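Local coordinates for protein URE2 (Lodderomyces elongisporus NRRL YB-4239, PDB 4EXJ) that is of unproven function but, as a glutathione S-transferase-like relative of the yeast regulator Ure2, probably binds glutathione, at residues L6-T11 with I28-F33; I53-V58 with T66-I71; D154-D159 with E196-R201; V142-E147 with E190-V195. One frame throughout, in Å; residues are numbered along the deposited sequence.

Contact 1. Residues L6-T11 with I28-F33; sequences LYTGPT and IKVHMF
The parallel strand pair of the beta-alpha-beta unit that opens the thioredoxin-like domain of glutathione S-transferases brings Leu6, Tyr7 and Thr8 beside Val30, His31 and Met32. Four backbone bonds join the strands: Leu6 N to Lys29 O (2.7 Å), His31 N to Leu6 O, Thr8 N to His31 O, and Phe33 N to Thr8 O (2.9 Å), the last continuing the pairing just past the strand ends. One side of the sheet carries Tyr7 and His31. The phenol ring slants across the imidazole with the planes at 49°, and Tyr7 CD1 lies 3.6 Å from His31 CB; Trp44, from helix 43-48, meets the Tyr7 ring as well. On the other side Leu6, Val30 and Met32 pack on helix 15-23. Thr8 shares that face, its OG1 hydrogen-bonded to Gly14 O, and Met32 CE lies 4.0 Å from Thr8 CG2. The bend of Met32 at chi2 (68°) turns its sulfur to Pro10, the centre of an inverse gamma turn, with Met32 SD 3.6 Å from Pro10 CD.

Contact 2. Residues I53-V58 with T66-I71; sequences IVPTLV and TESNNI
Ile71, one turn into helix 68-79, packs its CD1 methyl against Pro55 and the start of strand 56-58. Ile71 CD1 is 3.9 Å from Pro55 CG and 3.5 Å from Pro55 O, while its CG2 branch reaches Leu57 CB at 4.1 Å. Next to it, Ser68 CB lies 3.9 Å from Pro55 CD, and Ser68 OG is hydrogen-bonded to Asn13 O. This close-fitting side is held by packing, without a direct hydrogen bond between the segments. The other side is looser and bridged by water: one molecule donates to Pro55 O (2.8 Å) and accepts from Glu67 N (2.9 Å), and a second accepts from Ser68 N and donates only weakly to Val54 O. The second subunit also borders the contact: Glu101 of that chain accepts from Thr66 N, and its Tyr105 packs on Glu67. A cis peptide bond before Pro55, followed by a Glu-Ser pair with Glu67 at the N-cap of its helix, is characteristic of the glutathione-binding site of the thioredoxin-like GST domain.

Contact 3. Residues D154-D159 with E196-R201; sequences DWFVGD and EKWFQR
Arg201 reaches from helix 193-203 to Asp154, and its NH1 donates to Asp154 O at 2.9 Å. The bond is bent, 131° at the hydrogen, with the oxygen tilted from the guanidinium plane. Asp154 OD1 sits instead over one guanidinium face, 3.8 Å from Arg201 NH2, a long salt bridge resting on charge alone; the opposite face lies over Lys197 O. Chi1 of 74° puts Arg201 CG between backbone N and carbonyl carbon, and the chain runs over the Trp155 indole, where CD makes a CH-pi contact 3.9 Å from the centroid of the six-membered ring. Phe156 directs its edge at the face of Trp198 in a T-shaped pair (planes at 77°), Phe156 CE2 approaching Trp198 CE2 to 3.6 Å. The indole N-H of Trp198 is satisfied by Asp165 OD1, which also accepts from Phe156 N, so one carboxylate oxygen links both segments. The Phe156 ring is what enters the core, between Met146 of helix 129-149 and Phe168 of helix 163-179, with Trp198 of helix 193-203 against its edge.

Contact 4. Residues V142-E147 with E190-V195; sequences VFAFME and ENFPNV
Helix 129-149 comes nearest the start of helix 193-203 where Glu147 and Asn194 face each other, their CA atoms 5.4 Å apart, with Phe192 at the N-cap position. Glu147 crosses to that helix end and spends both carboxylate oxygens there: OE2 accepts from Asn194 N and OE1 from Val195 N, each at 3.0 Å and each on the syn side, somewhat out of the carboxylate plane. Chi1 of -180° carries Glu147 CG away from its own backbone N, and the bend at chi2 (78°) turns the carboxylate onto the N-terminal turn, where the helix dipole would probably favour its negative charge. Asn194 answers in the other direction. Its ND2 donates to Glu147 O at 3.1 Å in a nearly straight bond lying in the amide plane, and the amide stacks almost parallel on the carboxylate, the two planes 9° apart.

The apolar half is built on Phe192. Phe143 CB stands over the centre of its ring, 3.5 Å from the centroid, in a CH-pi contact; Asn191 CB covers the opposite face. Val195 CG2 rests 3.7 Å from Met146 CB. Phe143 and Val195 both touch Leu188, and Phe143 also meets helices 93-120 and 163-179; helix 129-149 thus packs here on helices 188-191 and 193-203 of the same helical domain.

Along the chain contacts 1 and 2 follow in series and lie on the opposite side of the chain's centre from contacts 3 and 4. The first two, with centres 10 Å apart, share one sheet: strand 4-8 sits between 28-32 and 56-58, and Tyr7 N probably bonds to Thr56 O. Contacts 3 and 4, centres 12 Å apart, both use helix 193-203, and their segments alternate in sequence, 142-147, 154-159, 190-195, then 196-201; Met146 CE touches both Phe156 and Trp198. No atoms of the two pairs of contacts touch, the nearest being about 11 Å apart. The fold thus divides into a thioredoxin-like half, where glutathione would be expected to bind, and a helical half, whose helix 93-120 meets contact 2 through Asn69.

Contact 1. Residues L6-T11 with I28-F33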
loop_
_atom_site.group_PDB
_atom_site.type_symbol
_atom_site.label_atom_id
_atom_site.label_comp_id
_atom_site.label_asym_id
_atom_site.label_seq_id
_atom_site.Cartn_x
_atom_site.Cartn_y
_atom_site.Cartn_z
ATOM N N LEU B 6 -4.384 -11.505 -17.762
ATOM C CA LEU B 6 -4.501 -10.278 -16.983
ATOM C C LEU B 6 -5.850 -9.622 -17.239
ATOM O O LEU B 6 -6.126 -9.137 -18.345
ATOM C CB LEU B 6 -3.368 -9.317 -17.339
ATOM C CG LEU B 6 -3.429 -7.956 -16.627
ATOM C CD1 LEU B 6 -3.087 -8.096 -15.151
ATOM C CD2 LEU B 6 -2.418 -7.055 -17.305
ATOM N N TYR B 7 -6.704 -9.636 -16.230
ATOM C CA TYR B 7 -7.976 -8.924 -16.290
ATOM C C TYR B 7 -7.704 -7.522 -15.766
ATOM O O TYR B 7 -7.243 -7.345 -14.637
ATOM C CB TYR B 7 -9.041 -9.590 -15.437
ATOM C CG TYR B 7 -9.422 -10.971 -15.929
ATOM C CD1 TYR B 7 -10.360 -11.116 -16.945
ATOM C CD2 TYR B 7 -8.840 -12.109 -15.398
ATOM C CE1 TYR B 7 -10.720 -12.358 -17.416
ATOM C CE2 TYR B 7 -9.198 -13.380 -15.867
ATOM C CZ TYR B 7 -10.142 -13.484 -16.878
ATOM O OH TYR B 7 -10.518 -14.716 -17.364
ATOM N N THR B 8 -7.954 -6.524 -16.594
ATOM C CA THR B 8 -7.622 -5.173 -16.163
ATOM C C THR B 8 -8.480 -4.117 -16.841
ATOM O O THR B 8 -9.347 -4.437 -17.656
ATOM C CB THR B 8 -6.110 -4.900 -16.363
ATOM O OG1 THR B 8 -5.745 -3.676 -15.698
ATOM C CG2 THR B 8 -5.739 -4.824 -17.829
ATOM N N GLY B 9 -8.235 -2.860 -16.488
ATOM C CA GLY B 9 -8.984 -1.735 -17.035
ATOM C C GLY B 9 -7.997 -0.621 -17.286
ATOM O O GLY B 9 -6.892 -0.663 -16.783
ATOM N N PRO B 10 -8.388 0.380 -18.076
ATOM C CA PRO B 10 -7.481 1.487 -18.389
ATOM C C PRO B 10 -7.431 2.518 -17.265
ATOM O O PRO B 10 -7.882 3.662 -17.416
ATOM C CB PRO B 10 -8.109 2.080 -19.660
ATOM C CG PRO B 10 -9.589 1.820 -19.465
ATOM C CD PRO B 10 -9.646 0.451 -18.843
ATOM N N THR B 11 -6.869 2.119 -16.129
ATOM C CA THR B 11 -6.867 2.981 -14.953
ATOM C C THR B 11 -5.482 3.097 -14.308
ATOM O O THR B 11 -4.506 2.454 -14.739
ATOM C CB THR B 11 -7.812 2.446 -13.898
ATOM O OG1 THR B 11 -7.308 1.182 -13.454
ATOM C CG2 THR B 11 -9.231 2.261 -14.481
ATOM N N ILE B 28 1.324 -13.397 -21.558
ATOM C CA ILE B 28 0.169 -13.042 -20.755
ATOM C C ILE B 28 -0.941 -12.524 -21.650
ATOM O O ILE B 28 -0.754 -11.545 -22.362
ATOM C CB ILE B 28 0.520 -11.913 -19.753
ATOM C CG1 ILE B 28 1.669 -12.336 -18.838
ATOM C CG2 ILE B 28 -0.721 -11.510 -18.952
ATOM C CD1 ILE B 28 2.002 -11.313 -17.774
ATOM N N LYS B 29 -2.098 -13.173 -21.615
ATOM C CA LYS B 29 -3.223 -12.692 -22.395
ATOM C C LYS B 29 -3.897 -11.553 -21.658
ATOM O O LYS B 29 -4.155 -11.657 -20.464
ATOM C CB LYS B 29 -4.223 -13.817 -22.667
ATOM C CG LYS B 29 -3.771 -14.747 -23.787
ATOM C CD LYS B 29 -4.766 -15.868 -24.040
ATOM C CE LYS B 29 -4.306 -16.750 -25.189
ATOM N NZ LYS B 29 -5.249 -17.876 -25.435
ATOM N N VAL B 30 -4.180 -10.467 -22.369
ATOM C CA VAL B 30 -4.827 -9.309 -21.749
ATOM C C VAL B 30 -6.321 -9.234 -22.021
ATOM O O VAL B 30 -6.756 -9.185 -23.176
ATOM C CB VAL B 30 -4.171 -7.980 -22.186
ATOM C CG1 VAL B 30 -4.892 -6.791 -21.542
ATOM C CG2 VAL B 30 -2.705 -7.973 -21.833
ATOM N N HIS B 31 -7.109 -9.233 -20.949
ATOM C CA HIS B 31 -8.540 -9.034 -21.066
ATOM C C HIS B 31 -8.871 -7.641 -20.581
ATOM O O HIS B 31 -9.059 -7.426 -19.383
ATOM C CB HIS B 31 -9.287 -10.080 -20.240
ATOM C CG HIS B 31 -10.772 -10.053 -20.422
ATOM N ND1 HIS B 31 -11.578 -9.099 -19.841
ATOM C CD2 HIS B 31 -11.600 -10.875 -21.111
ATOM C CE1 HIS B 31 -12.838 -9.330 -20.167
ATOM N NE2 HIS B 31 -12.877 -10.402 -20.937
ATOM N N MET B 32 -8.919 -6.689 -21.511
ATOM C CA MET B 32 -9.181 -5.289 -21.170
ATOM C C MET B 32 -10.683 -4.995 -21.060
ATOM O O MET B 32 -11.421 -5.092 -22.049
ATOM C CB MET B 32 -8.500 -4.361 -22.194
ATOM C CG MET B 32 -8.693 -2.865 -21.939
ATOM S SD MET B 32 -7.843 -2.261 -20.462
ATOM C CE MET B 32 -6.132 -2.311 -20.978
ATOM N N PHE B 33 -11.141 -4.668 -19.860
ATOM C CA PHE B 33 -12.540 -4.299 -19.642
ATOM C C PHE B 33 -12.809 -2.927 -20.239
ATOM O O PHE B 33 -11.906 -2.091 -20.304
ATOM C CB PHE B 33 -12.869 -4.204 -18.141
ATOM C CG PHE B 33 -12.877 -5.534 -17.412
ATOM C CD1 PHE B 33 -13.677 -6.584 -17.844
ATOM C CD2 PHE B 33 -12.107 -5.715 -16.269
ATOM C CE1 PHE B 33 -13.682 -7.807 -17.159
ATOM C CE2 PHE B 33 -12.112 -6.918 -15.584
ATOM C CZ PHE B 33 -12.908 -7.968 -16.029
#

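Contact 2. Residues I53-V58 with T66-I71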
loop_
_atom_site.group_PDB
_atom_site.type_symbol
_atom_site.label_atom_id
_atom_site.label_comp_id
_atom_site.label_asym_id
_atom_site.label_seq_id
_atom_site.Cartn_x
_atom_site.Cartn_y
_atom_site.Cartn_z
ATOM N N ILE B 53 -11.958 -5.051 -7.657
ATOM C CA ILE B 53 -11.190 -4.037 -8.331
ATOM C C ILE B 53 -10.294 -4.689 -9.361
ATOM O O ILE B 53 -10.091 -5.860 -9.323
ATOM C CB ILE B 53 -10.283 -3.269 -7.352
ATOM C CG1 ILE B 53 -9.344 -4.231 -6.641
ATOM C CG2 ILE B 53 -11.085 -2.514 -6.381
ATOM C CD1 ILE B 53 -8.322 -3.577 -5.758
ATOM N N VAL B 54 -9.815 -3.901 -10.303
ATOM C CA VAL B 54 -8.839 -4.354 -11.262
ATOM C C VAL B 54 -7.499 -3.930 -10.751
ATOM O O VAL B 54 -7.425 -3.011 -9.998
ATOM C CB VAL B 54 -9.034 -3.734 -12.651
ATOM C CG1 VAL B 54 -10.293 -4.164 -13.243
ATOM C CG2 VAL B 54 -8.892 -2.227 -12.618
ATOM N N PRO B 55 -6.440 -4.581 -11.165
ATOM C CA PRO B 55 -6.455 -5.735 -12.040
ATOM C C PRO B 55 -6.332 -7.046 -11.299
ATOM O O PRO B 55 -6.071 -7.051 -10.160
ATOM C CB PRO B 55 -5.192 -5.540 -12.839
ATOM C CG PRO B 55 -4.279 -4.850 -11.922
ATOM C CD PRO B 55 -5.079 -4.079 -10.969
ATOM N N THR B 56 -6.526 -8.139 -12.013
ATOM C CA THR B 56 -6.247 -9.472 -11.491
ATOM C C THR B 56 -5.457 -10.228 -12.540
ATOM O O THR B 56 -5.857 -10.285 -13.699
ATOM C CB THR B 56 -7.543 -10.257 -11.256
ATOM O OG1 THR B 56 -8.369 -9.549 -10.349
ATOM C CG2 THR B 56 -7.220 -11.629 -10.647
ATOM N N LEU B 57 -4.350 -10.839 -12.139
ATOM C CA LEU B 57 -3.650 -11.764 -13.002
ATOM C C LEU B 57 -3.991 -13.189 -12.598
ATOM O O LEU B 57 -3.737 -13.574 -11.465
ATOM C CB LEU B 57 -2.152 -11.572 -12.843
ATOM C CG LEU B 57 -1.299 -12.462 -13.731
ATOM C CD1 LEU B 57 -1.523 -12.138 -15.211
ATOM C CD2 LEU B 57 0.158 -12.267 -13.356
ATOM N N VAL B 58 -4.552 -13.975 -13.513
ATOM C CA VAL B 58 -4.728 -15.398 -13.234
ATOM C C VAL B 58 -3.493 -16.102 -13.800
ATOM O O VAL B 58 -3.195 -15.971 -14.981
ATOM C CB VAL B 58 -6.022 -15.949 -13.860
ATOM C CG1 VAL B 58 -6.117 -17.462 -13.626
ATOM C CG2 VAL B 58 -7.242 -15.237 -13.277
ATOM N N THR B 66 -3.574 -10.730 -6.993
ATOM C CA THR B 66 -4.270 -9.435 -6.978
ATOM C C THR B 66 -3.361 -8.355 -6.402
ATOM O O THR B 66 -2.258 -8.660 -5.929
ATOM C CB THR B 66 -5.567 -9.463 -6.162
ATOM O OG1 THR B 66 -5.269 -9.665 -4.771
ATOM C CG2 THR B 66 -6.523 -10.571 -6.676
ATOM N N GLU B 67 -3.861 -7.112 -6.450
ATOM C CA GLU B 67 -3.168 -5.871 -5.993
ATOM C C GLU B 67 -2.102 -5.449 -7.021
ATOM O O GLU B 67 -1.107 -6.127 -7.227
ATOM C CB GLU B 67 -2.600 -5.991 -4.559
ATOM C CG GLU B 67 -3.620 -6.392 -3.490
ATOM C CD GLU B 67 -4.745 -5.379 -3.317
ATOM O OE1 GLU B 67 -4.472 -4.164 -3.356
ATOM O OE2 GLU B 67 -5.902 -5.806 -3.133
ATOM N N SER B 68 -2.349 -4.322 -7.688
ATOM C CA SER B 68 -1.555 -3.935 -8.826
ATOM C C SER B 68 -0.042 -3.991 -8.576
ATOM O O SER B 68 0.694 -4.533 -9.398
ATOM C CB SER B 68 -1.971 -2.530 -9.269
ATOM O OG SER B 68 -1.463 -2.278 -10.553
ATOM N N ASN B 69 0.431 -3.379 -7.488
ATOM C CA ASN B 69 1.887 -3.317 -7.288
ATOM C C ASN B 69 2.465 -4.672 -6.882
ATOM O O ASN B 69 3.619 -4.985 -7.168
ATOM C CB ASN B 69 2.283 -2.192 -6.321
ATOM C CG ASN B 69 2.114 -0.843 -6.955
ATOM O OD1 ASN B 69 1.617 -0.755 -8.074
ATOM N ND2 ASN B 69 2.533 0.216 -6.272
ATOM N N ASN B 70 1.632 -5.499 -6.263
ATOM C CA ASN B 70 1.988 -6.904 -6.048
ATOM C C ASN B 70 2.079 -7.710 -7.362
ATOM O O ASN B 70 2.943 -8.556 -7.540
ATOM C CB ASN B 70 0.943 -7.539 -5.129
ATOM C CG ASN B 70 1.236 -8.987 -4.872
ATOM O OD1 ASN B 70 2.324 -9.333 -4.414
ATOM N ND2 ASN B 70 0.288 -9.848 -5.205
ATOM N N ILE B 71 1.158 -7.462 -8.280
ATOM C CA ILE B 71 1.219 -8.111 -9.571
ATOM C C ILE B 71 2.491 -7.673 -10.300
ATOM O O ILE B 71 3.127 -8.481 -10.954
ATOM C CB ILE B 71 -0.047 -7.824 -10.381
ATOM C CG1 ILE B 71 -1.249 -8.430 -9.643
ATOM C CG2 ILE B 71 0.101 -8.356 -11.818
ATOM C CD1 ILE B 71 -2.628 -7.908 -10.167
HETATM O O HOH W 1 -5.165 -3.170 -7.535
HETATM O O HOH W 2 -6.209 -5.922 -7.610
#

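Contact 3. Residues D154-D159 with E196-R201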
loop_
_atom_site.group_PDB
_atom_site.type_symbol
_atom_site.label_atom_id
_atom_site.label_comp_id
_atom_site.label_asym_id
_atom_site.label_seq_id
_atom_site.Cartn_x
_atom_site.Cartn_y
_atom_site.Cartn_z
ATOM N N ASP B 154 18.394 9.699 -12.003
ATOM C CA ASP B 154 17.548 9.609 -13.186
ATOM C C ASP B 154 16.305 8.787 -12.893
ATOM O O ASP B 154 15.227 9.069 -13.425
ATOM C CB ASP B 154 18.305 8.956 -14.328
ATOM C CG ASP B 154 19.211 9.935 -15.046
ATOM O OD1 ASP B 154 19.187 11.132 -14.691
ATOM O OD2 ASP B 154 19.922 9.499 -15.966
ATOM N N TRP B 155 16.482 7.764 -12.072
ATOM C CA TRP B 155 15.409 6.796 -11.801
ATOM C C TRP B 155 15.200 6.598 -10.306
ATOM O O TRP B 155 16.040 6.990 -9.487
ATOM C CB TRP B 155 15.733 5.462 -12.444
ATOM C CG TRP B 155 16.049 5.558 -13.906
ATOM C CD1 TRP B 155 17.287 5.392 -14.494
ATOM C CD2 TRP B 155 15.139 5.859 -14.968
ATOM N NE1 TRP B 155 17.184 5.539 -15.861
ATOM C CE2 TRP B 155 15.880 5.840 -16.177
ATOM C CE3 TRP B 155 13.767 6.138 -15.021
ATOM C CZ2 TRP B 155 15.290 6.090 -17.417
ATOM C CZ3 TRP B 155 13.192 6.392 -16.256
ATOM C CH2 TRP B 155 13.947 6.358 -17.436
ATOM N N PHE B 156 14.069 5.987 -9.936
ATOM C CA PHE B 156 13.764 5.852 -8.519
ATOM C C PHE B 156 14.704 4.925 -7.775
ATOM O O PHE B 156 15.064 5.217 -6.635
ATOM C CB PHE B 156 12.309 5.405 -8.301
ATOM C CG PHE B 156 11.349 6.563 -8.178
ATOM C CD1 PHE B 156 11.262 7.294 -7.004
ATOM C CD2 PHE B 156 10.582 6.951 -9.269
ATOM C CE1 PHE B 156 10.374 8.375 -6.894
ATOM C CE2 PHE B 156 9.718 8.041 -9.175
ATOM C CZ PHE B 156 9.617 8.750 -7.994
ATOM N N VAL B 157 15.099 3.841 -8.429
ATOM C CA VAL B 157 15.902 2.804 -7.786
ATOM C C VAL B 157 17.049 2.392 -8.695
ATOM O O VAL B 157 16.849 2.067 -9.866
ATOM C CB VAL B 157 15.049 1.545 -7.441
ATOM C CG1 VAL B 157 15.901 0.482 -6.751
ATOM C CG2 VAL B 157 13.846 1.931 -6.543
ATOM N N GLY B 158 18.256 2.386 -8.147
ATOM C CA GLY B 158 19.384 1.890 -8.926
ATOM C C GLY B 158 19.684 2.813 -10.088
ATOM O O GLY B 158 19.505 4.019 -9.982
ATOM N N ASP B 159 20.163 2.248 -11.190
ATOM C CA ASP B 159 20.626 3.088 -12.286
ATOM C C ASP B 159 19.851 2.885 -13.574
ATOM O O ASP B 159 20.368 3.143 -14.660
ATOM C CB ASP B 159 22.136 2.881 -12.515
ATOM C CG ASP B 159 22.497 1.452 -12.905
ATOM O OD1 ASP B 159 21.606 0.575 -12.982
ATOM O OD2 ASP B 159 23.701 1.209 -13.148
ATOM N N GLU B 196 9.135 16.377 -12.775
ATOM C CA GLU B 196 8.808 16.593 -14.182
ATOM C C GLU B 196 9.833 15.954 -15.117
ATOM O O GLU B 196 9.471 15.298 -16.097
ATOM C CB GLU B 196 8.687 18.084 -14.488
ATOM C CG GLU B 196 8.445 18.355 -15.982
ATOM C CD GLU B 196 7.017 18.055 -16.438
ATOM O OE1 GLU B 196 6.126 17.834 -15.580
ATOM O OE2 GLU B 196 6.778 18.075 -17.669
ATOM N N LYS B 197 11.108 16.157 -14.817
ATOM C CA LYS B 197 12.175 15.660 -15.669
ATOM C C LYS B 197 12.131 14.135 -15.687
ATOM O O LYS B 197 12.243 13.500 -16.723
ATOM C CB LYS B 197 13.520 16.133 -15.133
ATOM C CG LYS B 197 14.692 15.805 -16.028
ATOM C CD LYS B 197 15.863 16.751 -15.757
ATOM C CE LYS B 197 16.336 16.649 -14.313
ATOM N NZ LYS B 197 16.913 15.303 -14.007
ATOM N N TRP B 198 11.943 13.559 -14.510
ATOM C CA TRP B 198 11.824 12.128 -14.406
ATOM C C TRP B 198 10.584 11.603 -15.160
ATOM O O TRP B 198 10.658 10.589 -15.842
ATOM C CB TRP B 198 11.763 11.691 -12.932
ATOM C CG TRP B 198 11.157 10.316 -12.838
ATOM C CD1 TRP B 198 11.815 9.126 -12.944
ATOM C CD2 TRP B 198 9.756 9.989 -12.678
ATOM N NE1 TRP B 198 10.914 8.075 -12.869
ATOM C CE2 TRP B 198 9.653 8.581 -12.697
ATOM C CE3 TRP B 198 8.595 10.748 -12.527
ATOM C CZ2 TRP B 198 8.424 7.904 -12.567
ATOM C CZ3 TRP B 198 7.355 10.072 -12.386
ATOM C CH2 TRP B 198 7.292 8.667 -12.415
ATOM N N PHE B 199 9.444 12.276 -15.033
ATOM C CA PHE B 199 8.265 11.803 -15.732
ATOM C C PHE B 199 8.505 11.758 -17.244
ATOM O O PHE B 199 8.163 10.786 -17.919
ATOM C CB PHE B 199 7.013 12.631 -15.410
ATOM C CG PHE B 199 5.788 12.143 -16.130
ATOM C CD1 PHE B 199 5.209 10.933 -15.776
ATOM C CD2 PHE B 199 5.246 12.863 -17.192
ATOM C CE1 PHE B 199 4.091 10.466 -16.434
ATOM C CE2 PHE B 199 4.128 12.403 -17.862
ATOM C CZ PHE B 199 3.550 11.186 -17.480
ATOM N N GLN B 200 9.099 12.812 -17.771
ATOM C CA GLN B 200 9.312 12.865 -19.214
ATOM C C GLN B 200 10.236 11.743 -19.683
ATOM O O GLN B 200 10.020 11.152 -20.748
ATOM C CB GLN B 200 9.870 14.243 -19.620
ATOM C CG GLN B 200 8.896 15.398 -19.406
ATOM C CD GLN B 200 7.606 15.269 -20.205
ATOM O OE1 GLN B 200 7.552 14.585 -21.223
ATOM N NE2 GLN B 200 6.566 15.932 -19.744
ATOM N N ARG B 201 11.266 11.432 -18.902
ATOM C CA ARG B 201 12.156 10.358 -19.308
ATOM C C ARG B 201 11.505 8.996 -19.142
ATOM O O ARG B 201 11.760 8.086 -19.917
ATOM C CB ARG B 201 13.531 10.416 -18.622
ATOM C CG ARG B 201 13.593 10.011 -17.174
ATOM C CD ARG B 201 15.073 9.915 -16.733
ATOM N NE ARG B 201 15.694 11.235 -16.716
ATOM C CZ ARG B 201 15.691 12.055 -15.666
ATOM N NH1 ARG B 201 15.107 11.701 -14.513
ATOM N NH2 ARG B 201 16.269 13.246 -15.764
#

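Contact 4. Residues V142-E147 with E190-V195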
loop_
_atom_site.group_PDB
_atom_site.type_symbol
_atom_site.label_atom_id
_atom_site.label_comp_id
_atom_site.label_asym_id
_atom_site.label_seq_id
_atom_site.Cartn_x
_atom_site.Cartn_y
_atom_site.Cartn_z
ATOM N N VAL B 142 3.008 14.025 -1.684
ATOM C CA VAL B 142 3.622 12.995 -2.507
ATOM C C VAL B 142 4.664 13.592 -3.462
ATOM O O VAL B 142 5.723 13.015 -3.660
ATOM C CB VAL B 142 2.551 12.078 -3.221
ATOM C CG1 VAL B 142 2.029 12.679 -4.490
ATOM C CG2 VAL B 142 3.122 10.684 -3.500
ATOM N N PHE B 143 4.375 14.766 -4.035
ATOM C CA PHE B 143 5.313 15.365 -4.962
ATOM C C PHE B 143 6.561 15.882 -4.248
ATOM O O PHE B 143 7.654 15.737 -4.785
ATOM C CB PHE B 143 4.647 16.467 -5.815
ATOM C CG PHE B 143 3.640 15.921 -6.799
ATOM C CD1 PHE B 143 3.943 14.797 -7.547
ATOM C CD2 PHE B 143 2.400 16.508 -6.950
ATOM C CE1 PHE B 143 3.025 14.269 -8.447
ATOM C CE2 PHE B 143 1.474 15.966 -7.845
ATOM C CZ PHE B 143 1.806 14.858 -8.590
ATOM N N ALA B 144 6.395 16.412 -3.039
ATOM C CA ALA B 144 7.567 16.850 -2.250
ATOM C C ALA B 144 8.492 15.660 -2.001
ATOM O O ALA B 144 9.712 15.763 -2.116
ATOM C CB ALA B 144 7.158 17.487 -0.948
ATOM N N PHE B 145 7.890 14.522 -1.671
ATOM C CA PHE B 145 8.643 13.307 -1.420
ATOM C C PHE B 145 9.363 12.840 -2.679
ATOM O O PHE B 145 10.540 12.482 -2.644
ATOM C CB PHE B 145 7.697 12.204 -0.946
ATOM C CG PHE B 145 8.359 10.871 -0.804
ATOM C CD1 PHE B 145 9.102 10.585 0.326
ATOM C CD2 PHE B 145 8.251 9.915 -1.795
ATOM C CE1 PHE B 145 9.718 9.351 0.466
ATOM C CE2 PHE B 145 8.873 8.696 -1.677
ATOM C CZ PHE B 145 9.599 8.406 -0.535
ATOM N N MET B 146 8.649 12.826 -3.810
ATOM C CA MET B 146 9.225 12.331 -5.042
ATOM C C MET B 146 10.364 13.249 -5.481
ATOM O O MET B 146 11.383 12.786 -5.992
ATOM C CB MET B 146 8.163 12.214 -6.145
ATOM C CG MET B 146 7.122 11.129 -5.833
ATOM S SD MET B 146 5.688 11.237 -6.953
ATOM C CE MET B 146 6.357 10.708 -8.499
ATOM N N GLU B 147 10.171 14.537 -5.253
ATOM C CA GLU B 147 11.161 15.518 -5.671
ATOM C C GLU B 147 12.465 15.262 -4.930
ATOM O O GLU B 147 13.546 15.292 -5.530
ATOM C CB GLU B 147 10.628 16.917 -5.397
ATOM C CG GLU B 147 11.596 18.025 -5.809
ATOM C CD GLU B 147 11.579 18.281 -7.308
ATOM O OE1 GLU B 147 10.809 17.625 -8.030
ATOM O OE2 GLU B 147 12.332 19.151 -7.785
ATOM N N GLU B 190 6.722 23.888 -12.619
ATOM C CA GLU B 190 7.118 25.015 -11.788
ATOM C C GLU B 190 7.764 24.625 -10.458
ATOM O O GLU B 190 8.893 25.028 -10.175
ATOM C CB GLU B 190 5.895 25.896 -11.529
ATOM C CG GLU B 190 5.088 26.200 -12.788
ATOM C CD GLU B 190 3.660 26.622 -12.487
ATOM O OE1 GLU B 190 2.891 26.838 -13.449
ATOM O OE2 GLU B 190 3.303 26.732 -11.295
ATOM N N ASN B 191 7.062 23.844 -9.640
ATOM C CA ASN B 191 7.541 23.593 -8.276
ATOM C C ASN B 191 8.233 22.253 -8.040
ATOM O O ASN B 191 8.863 22.070 -7.014
ATOM C CB ASN B 191 6.416 23.781 -7.251
ATOM C CG ASN B 191 5.991 25.226 -7.113
ATOM O OD1 ASN B 191 4.894 25.605 -7.533
ATOM N ND2 ASN B 191 6.867 26.048 -6.548
ATOM N N PHE B 192 8.119 21.330 -8.987
ATOM C CA PHE B 192 8.692 19.994 -8.811
ATOM C C PHE B 192 9.474 19.566 -10.054
ATOM O O PHE B 192 9.112 18.613 -10.771
ATOM C CB PHE B 192 7.586 18.977 -8.445
ATOM C CG PHE B 192 6.767 19.374 -7.246
ATOM C CD1 PHE B 192 7.276 19.217 -5.949
ATOM C CD2 PHE B 192 5.477 19.898 -7.389
ATOM C CE1 PHE B 192 6.542 19.569 -4.852
ATOM C CE2 PHE B 192 4.726 20.248 -6.261
ATOM C CZ PHE B 192 5.272 20.092 -4.989
ATOM N N PRO B 193 10.569 20.279 -10.343
ATOM C CA PRO B 193 11.306 20.056 -11.590
ATOM C C PRO B 193 11.950 18.680 -11.711
ATOM O O PRO B 193 12.026 18.146 -12.810
ATOM C CB PRO B 193 12.386 21.162 -11.568
ATOM C CG PRO B 193 12.444 21.618 -10.144
ATOM C CD PRO B 193 11.047 21.472 -9.623
ATOM N N ASN B 194 12.400 18.105 -10.600
ATOM C CA ASN B 194 12.948 16.759 -10.649
ATOM C C ASN B 194 11.881 15.742 -11.065
ATOM O O ASN B 194 12.171 14.826 -11.839
ATOM C CB ASN B 194 13.520 16.322 -9.305
ATOM C CG ASN B 194 14.708 17.155 -8.858
ATOM O OD1 ASN B 194 15.327 17.860 -9.650
ATOM N ND2 ASN B 194 15.035 17.059 -7.574
ATOM N N VAL B 195 10.673 15.888 -10.514
ATOM C CA VAL B 195 9.607 14.947 -10.861
ATOM C C VAL B 195 9.201 15.131 -12.311
ATOM O O VAL B 195 8.967 14.165 -13.023
ATOM C CB VAL B 195 8.395 15.077 -9.933
ATOM C CG1 VAL B 195 7.340 13.983 -10.288
ATOM C CG2 VAL B 195 8.856 14.998 -8.466
#